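Local coordinates for uncharacterized protein (Aeromonas hydrophila J-1, PDB 6R1J) that serves as the C component of AHL, a tripartite alpha-pore-forming toxin, and probably helps the complex to form pores in target-cell membranes, at residues T67-L81 / P244-T256. The protein carries 3 engineered substitutions. Numbering follows the deposited sequence.
Sequences TQQLANTGPFNPEAL and PELARLFFTAALT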
loop_
_atom_site.group_PDB
_atom_site.type_symbol
_atom_site.label_atom_id
_atom_site.label_comp_id
_atom_site.label_asym_id
_atom_site.label_seq_id
_atom_site.Cartn_x
_atom_site.Cartn_y
_atom_site.Cartn_z
ATOM N N THR A 67 -45.988 -21.611 9.558
ATOM C CA THR A 67 -46.029 -22.883 10.342
ATOM C C THR A 67 -47.515 -23.248 10.626
ATOM O O THR A 67 -47.855 -24.426 10.519
ATOM C CB THR A 67 -45.121 -22.777 11.570
ATOM O OG1 THR A 67 -45.550 -21.665 12.356
ATOM C CG2 THR A 67 -43.659 -22.609 11.228
ATOM N N GLN A 68 -48.353 -22.259 10.920
ATOM C CA GLN A 68 -49.811 -22.431 11.168
ATOM C C GLN A 68 -50.463 -22.970 9.903
ATOM O O GLN A 68 -51.144 -23.981 10.019
ATOM C CB GLN A 68 -50.447 -21.157 11.723
ATOM C CG GLN A 68 -50.030 -20.864 13.146
ATOM C CD GLN A 68 -50.396 -19.493 13.661
ATOM O OE1 GLN A 68 -50.602 -18.539 12.922
ATOM N NE2 GLN A 68 -50.423 -19.368 14.968
ATOM N N GLN A 69 -50.133 -22.458 8.708
ATOM C CA GLN A 69 -50.652 -23.063 7.468
ATOM C C GLN A 69 -50.172 -24.497 7.332
ATOM O O GLN A 69 -50.956 -25.352 6.894
ATOM C CB GLN A 69 -50.249 -22.341 6.174
ATOM C CG GLN A 69 -50.886 -20.981 6.008
ATOM C CD GLN A 69 -52.376 -21.093 5.804
ATOM O OE1 GLN A 69 -52.844 -21.980 5.102
ATOM N NE2 GLN A 69 -53.107 -20.189 6.432
ATOM N N LEU A 70 -48.907 -24.760 7.600
ATOM C CA LEU A 70 -48.373 -26.124 7.396
ATOM C C LEU A 70 -48.965 -27.119 8.437
ATOM O O LEU A 70 -48.775 -28.349 8.241
ATOM C CB LEU A 70 -46.848 -26.048 7.459
ATOM C CG LEU A 70 -46.173 -25.445 6.209
ATOM C CD1 LEU A 70 -44.722 -25.137 6.470
ATOM C CD2 LEU A 70 -46.296 -26.390 5.032
ATOM N N ALA A 71 -49.561 -26.596 9.515
ATOM C CA ALA A 71 -50.214 -27.379 10.594
ATOM C C ALA A 71 -51.615 -27.825 10.133
ATOM O O ALA A 71 -52.266 -28.623 10.849
ATOM C CB ALA A 71 -50.277 -26.553 11.860
ATOM N N ASN A 72 -52.075 -27.344 8.975
ATOM C CA ASN A 72 -53.406 -27.701 8.425
ATOM C C ASN A 72 -53.362 -29.170 7.978
ATOM O O ASN A 72 -52.399 -29.582 7.352
ATOM C CB ASN A 72 -53.841 -26.727 7.324
ATOM C CG ASN A 72 -55.177 -27.111 6.725
ATOM O OD1 ASN A 72 -55.258 -27.997 5.873
ATOM N ND2 ASN A 72 -56.226 -26.455 7.177
ATOM N N THR A 73 -54.330 -29.981 8.392
ATOM C CA THR A 73 -54.425 -31.411 7.987
ATOM C C THR A 73 -55.660 -31.517 7.079
ATOM O O THR A 73 -56.526 -30.601 7.133
ATOM C CB THR A 73 -54.422 -32.343 9.209
ATOM O OG1 THR A 73 -55.538 -31.970 10.020
ATOM C CG2 THR A 73 -53.129 -32.265 9.997
ATOM N N GLY A 74 -55.750 -32.580 6.281
ATOM C CA GLY A 74 -56.820 -32.714 5.276
ATOM C C GLY A 74 -56.579 -31.720 4.141
ATOM O O GLY A 74 -55.432 -31.379 3.860
ATOM N N PRO A 75 -57.627 -31.130 3.528
ATOM C CA PRO A 75 -57.432 -30.302 2.340
ATOM C C PRO A 75 -57.351 -28.791 2.603
ATOM O O PRO A 75 -57.971 -28.329 3.533
ATOM C CB PRO A 75 -58.740 -30.644 1.612
ATOM C CG PRO A 75 -59.782 -30.650 2.734
ATOM C CD PRO A 75 -59.039 -31.172 3.951
ATOM N N PHE A 76 -56.586 -28.055 1.791
ATOM C CA PHE A 76 -56.590 -26.568 1.824
ATOM C C PHE A 76 -57.833 -26.098 1.035
ATOM O O PHE A 76 -57.986 -26.523 -0.131
ATOM C CB PHE A 76 -55.274 -25.974 1.296
ATOM C CG PHE A 76 -54.060 -26.096 2.196
ATOM C CD1 PHE A 76 -53.858 -25.201 3.239
ATOM C CD2 PHE A 76 -53.091 -27.069 1.960
ATOM C CE1 PHE A 76 -52.734 -25.307 4.051
ATOM C CE2 PHE A 76 -51.966 -27.170 2.766
ATOM C CZ PHE A 76 -51.789 -26.284 3.806
ATOM N N ASN A 77 -58.750 -25.403 1.729
ATOM C CA ASN A 77 -59.934 -24.671 1.198
ATOM C C ASN A 77 -59.364 -23.609 0.261
ATOM O O ASN A 77 -58.728 -22.669 0.740
ATOM C CB ASN A 77 -60.751 -24.125 2.376
ATOM C CG ASN A 77 -61.539 -22.863 2.107
ATOM O OD1 ASN A 77 -61.594 -22.358 0.988
ATOM N ND2 ASN A 77 -62.123 -22.325 3.161
ATOM N N PRO A 78 -59.613 -23.698 -1.069
ATOM C CA PRO A 78 -58.913 -22.867 -2.057
ATOM C C PRO A 78 -59.143 -21.346 -1.950
ATOM O O PRO A 78 -58.322 -20.595 -2.475
ATOM C CB PRO A 78 -59.443 -23.408 -3.398
ATOM C CG PRO A 78 -60.831 -23.919 -3.060
ATOM C CD PRO A 78 -60.694 -24.497 -1.667
ATOM N N GLU A 79 -60.228 -20.940 -1.279
ATOM C CA GLU A 79 -60.623 -19.530 -1.019
ATOM C C GLU A 79 -59.834 -19.035 0.201
ATOM O O GLU A 79 -59.444 -17.857 0.203
ATOM C CB GLU A 79 -62.147 -19.447 -0.856
ATOM C CG GLU A 79 -62.713 -18.039 -0.700
ATOM C CD GLU A 79 -62.679 -17.437 0.702
ATOM O OE1 GLU A 79 -62.421 -18.189 1.674
ATOM O OE2 GLU A 79 -62.922 -16.211 0.826
ATOM N N ALA A 80 -59.615 -19.894 1.206
ATOM C CA ALA A 80 -58.814 -19.581 2.414
ATOM C C ALA A 80 -57.371 -19.329 1.959
ATOM O O ALA A 80 -56.819 -18.326 2.407
ATOM C CB ALA A 80 -58.914 -20.683 3.445
ATOM N N LEU A 81 -56.822 -20.184 1.072
ATOM C CA LEU A 81 -55.484 -20.016 0.451
ATOM C C LEU A 81 -55.387 -18.604 -0.132
ATOM O O LEU A 81 -54.474 -17.880 0.241
ATOM C CB LEU A 81 -55.249 -20.992 -0.708
ATOM C CG LEU A 81 -54.775 -22.403 -0.393
ATOM C CD1 LEU A 81 -54.332 -23.068 -1.682
ATOM C CD2 LEU A 81 -53.636 -22.408 0.618
ATOM N N PRO A 244 -53.802 -29.524 -2.531
ATOM C CA PRO A 244 -53.283 -29.251 -1.181
ATOM C C PRO A 244 -51.800 -29.566 -0.908
ATOM O O PRO A 244 -51.249 -29.012 0.037
ATOM C CB PRO A 244 -54.122 -30.171 -0.274
ATOM C CG PRO A 244 -55.429 -30.312 -1.013
ATOM C CD PRO A 244 -55.039 -30.325 -2.479
ATOM N N GLU A 245 -51.196 -30.461 -1.694
ATOM C CA GLU A 245 -49.764 -30.847 -1.555
ATOM C C GLU A 245 -48.876 -29.785 -2.230
ATOM O O GLU A 245 -47.679 -29.685 -1.848
ATOM C CB GLU A 245 -49.559 -32.245 -2.145
ATOM C CG GLU A 245 -48.264 -32.937 -1.736
ATOM C CD GLU A 245 -48.266 -33.597 -0.365
ATOM O OE1 GLU A 245 -48.967 -33.092 0.545
ATOM O OE2 GLU A 245 -47.585 -34.637 -0.215
ATOM N N LEU A 246 -49.401 -29.051 -3.225
ATOM C CA LEU A 246 -48.633 -27.979 -3.920
ATOM C C LEU A 246 -48.558 -26.779 -2.994
ATOM O O LEU A 246 -47.471 -26.234 -2.824
ATOM C CB LEU A 246 -49.250 -27.592 -5.265
ATOM C CG LEU A 246 -48.733 -28.409 -6.446
ATOM C CD1 LEU A 246 -49.411 -27.959 -7.728
ATOM C CD2 LEU A 246 -47.212 -28.305 -6.570
ATOM N N ALA A 247 -49.675 -26.425 -2.387
ATOM C CA ALA A 247 -49.709 -25.340 -1.411
ATOM C C ALA A 247 -48.660 -25.674 -0.337
ATOM O O ALA A 247 -47.904 -24.780 0.012
ATOM C CB ALA A 247 -51.099 -25.179 -0.877
ATOM N N ARG A 248 -48.544 -26.942 0.077
ATOM C CA ARG A 248 -47.615 -27.372 1.151
ATOM C C ARG A 248 -46.175 -27.196 0.649
ATOM O O ARG A 248 -45.319 -26.750 1.426
ATOM C CB ARG A 248 -47.967 -28.804 1.573
ATOM C CG ARG A 248 -47.135 -29.381 2.707
ATOM C CD ARG A 248 -47.685 -30.734 3.186
ATOM N NE ARG A 248 -49.048 -30.496 3.635
ATOM C CZ ARG A 248 -49.357 -30.008 4.831
ATOM N NH1 ARG A 248 -48.397 -29.748 5.706
ATOM N NH2 ARG A 248 -50.620 -29.789 5.155
ATOM N N LEU A 249 -45.906 -27.532 -0.612
ATOM C CA LEU A 249 -44.557 -27.394 -1.216
ATOM C C LEU A 249 -44.116 -25.930 -1.190
ATOM O O LEU A 249 -43.003 -25.676 -0.691
ATOM C CB LEU A 249 -44.554 -27.920 -2.646
ATOM C CG LEU A 249 -43.201 -27.887 -3.355
ATOM C CD1 LEU A 249 -42.338 -29.065 -2.917
ATOM C CD2 LEU A 249 -43.395 -27.893 -4.862
ATOM N N PHE A 250 -44.964 -25.010 -1.658
ATOM C CA PHE A 250 -44.631 -23.572 -1.769
ATOM C C PHE A 250 -44.620 -22.932 -0.383
ATOM O O PHE A 250 -43.801 -22.028 -0.167
ATOM C CB PHE A 250 -45.523 -22.910 -2.822
ATOM C CG PHE A 250 -45.169 -23.408 -4.208
ATOM C CD1 PHE A 250 -43.917 -23.137 -4.744
ATOM C CD2 PHE A 250 -46.060 -24.144 -4.969
ATOM C CE1 PHE A 250 -43.553 -23.607 -5.999
ATOM C CE2 PHE A 250 -45.689 -24.624 -6.219
ATOM C CZ PHE A 250 -44.436 -24.363 -6.728
ATOM N N PHE A 251 -45.454 -23.392 0.553
ATOM C CA PHE A 251 -45.376 -22.840 1.917
ATOM C C PHE A 251 -44.021 -23.248 2.502
ATOM O O PHE A 251 -43.443 -22.412 3.168
ATOM C CB PHE A 251 -46.554 -23.253 2.800
ATOM C CG PHE A 251 -47.857 -22.555 2.488
ATOM C CD1 PHE A 251 -47.892 -21.221 2.108
ATOM C CD2 PHE A 251 -49.067 -23.228 2.629
ATOM C CE1 PHE A 251 -49.099 -20.582 1.877
ATOM C CE2 PHE A 251 -50.270 -22.580 2.391
ATOM C CZ PHE A 251 -50.282 -21.257 2.043
ATOM N N THR A 252 -43.591 -24.488 2.300
ATOM C CA THR A 252 -42.333 -25.023 2.866
ATOM C C THR A 252 -41.154 -24.222 2.267
ATOM O O THR A 252 -40.255 -23.803 3.047
ATOM C CB THR A 252 -42.247 -26.535 2.662
ATOM O OG1 THR A 252 -43.385 -27.133 3.301
ATOM C CG2 THR A 252 -40.967 -27.111 3.221
ATOM N N ALA A 253 -41.160 -23.988 0.938
ATOM C CA ALA A 253 -40.139 -23.179 0.237
ATOM C C ALA A 253 -40.166 -21.770 0.802
ATOM O O ALA A 253 -39.062 -21.250 1.143
ATOM C CB ALA A 253 -40.359 -23.196 -1.280
ATOM N N ALA A 254 -41.347 -21.146 0.926
ATOM C CA ALA A 254 -41.465 -19.778 1.476
ATOM C C ALA A 254 -40.864 -19.733 2.891
ATOM O O ALA A 254 -40.209 -18.724 3.276
ATOM C CB ALA A 254 -42.874 -19.347 1.540
ATOM N N LEU A 255 -41.101 -20.776 3.697
ATOM C CA LEU A 255 -40.622 -20.741 5.097
ATOM C C LEU A 255 -39.082 -20.756 5.100
ATOM O O LEU A 255 -38.516 -20.060 5.945
ATOM C CB LEU A 255 -41.251 -21.896 5.890
ATOM C CG LEU A 255 -40.832 -21.981 7.361
ATOM C CD1 LEU A 255 -41.229 -20.717 8.119
ATOM C CD2 LEU A 255 -41.451 -23.228 7.999
ATOM N N THR A 256 -38.416 -21.482 4.209
ATOM C CA THR A 256 -36.928 -21.447 4.102
ATOM C C THR A 256 -36.466 -20.011 3.822
ATOM O O THR A 256 -35.430 -19.586 4.403
ATOM C CB THR A 256 -36.326 -22.415 3.068
ATOM O OG1 THR A 256 -36.579 -21.983 1.727
ATOM C CG2 THR A 256 -36.788 -23.848 3.251
#
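The guanidinium of Arg248 is gripped by two backbone carbonyls, Leu70 O and, in the loop between helices 28-70 and 78-157, Asn72 O. Its NH1 donates an almost straight hydrogen bond to Leu70 O (2.9 Å, 167° at the hydrogen) and its NH2 a more bent one to Asn72 O (2.8 Å). Both oxygens meet the edge of the group, near its plane, which would hold it in its rotation. CG is anti to the backbone N (chi1 -178°) and the chain bends at chi3, which carries the guanidinium to the carbonyls. Beside it Leu70 enters as a knob into the hole formed by Arg248, Phe251, Thr252 and Leu255, its CD2 lying 3.9 Å from Phe251 CB. Together the contacts join the end region of helix 28-70, the loop after it and the first turn of helix 78-157 to the first turns of helix 244-264, at one end of an elongated, almost wholly helical bundle. Phe251 has Gln69 CB over one face, a CH-pi contact, while its edge is directed at the face of Phe76 in an offset edge-to-face pair, the planes at 64°. Phe76 in turn presents its own edge to Pro244 O, 3.3 Å from CD2. Leu81 places CD1 against Ala247 CB and CD2 3.8 Å from Phe251 CE2. Phe84 and Leu66 add to the packing round Phe251, and Leu163 of a neighbouring subunit packs on Arg248.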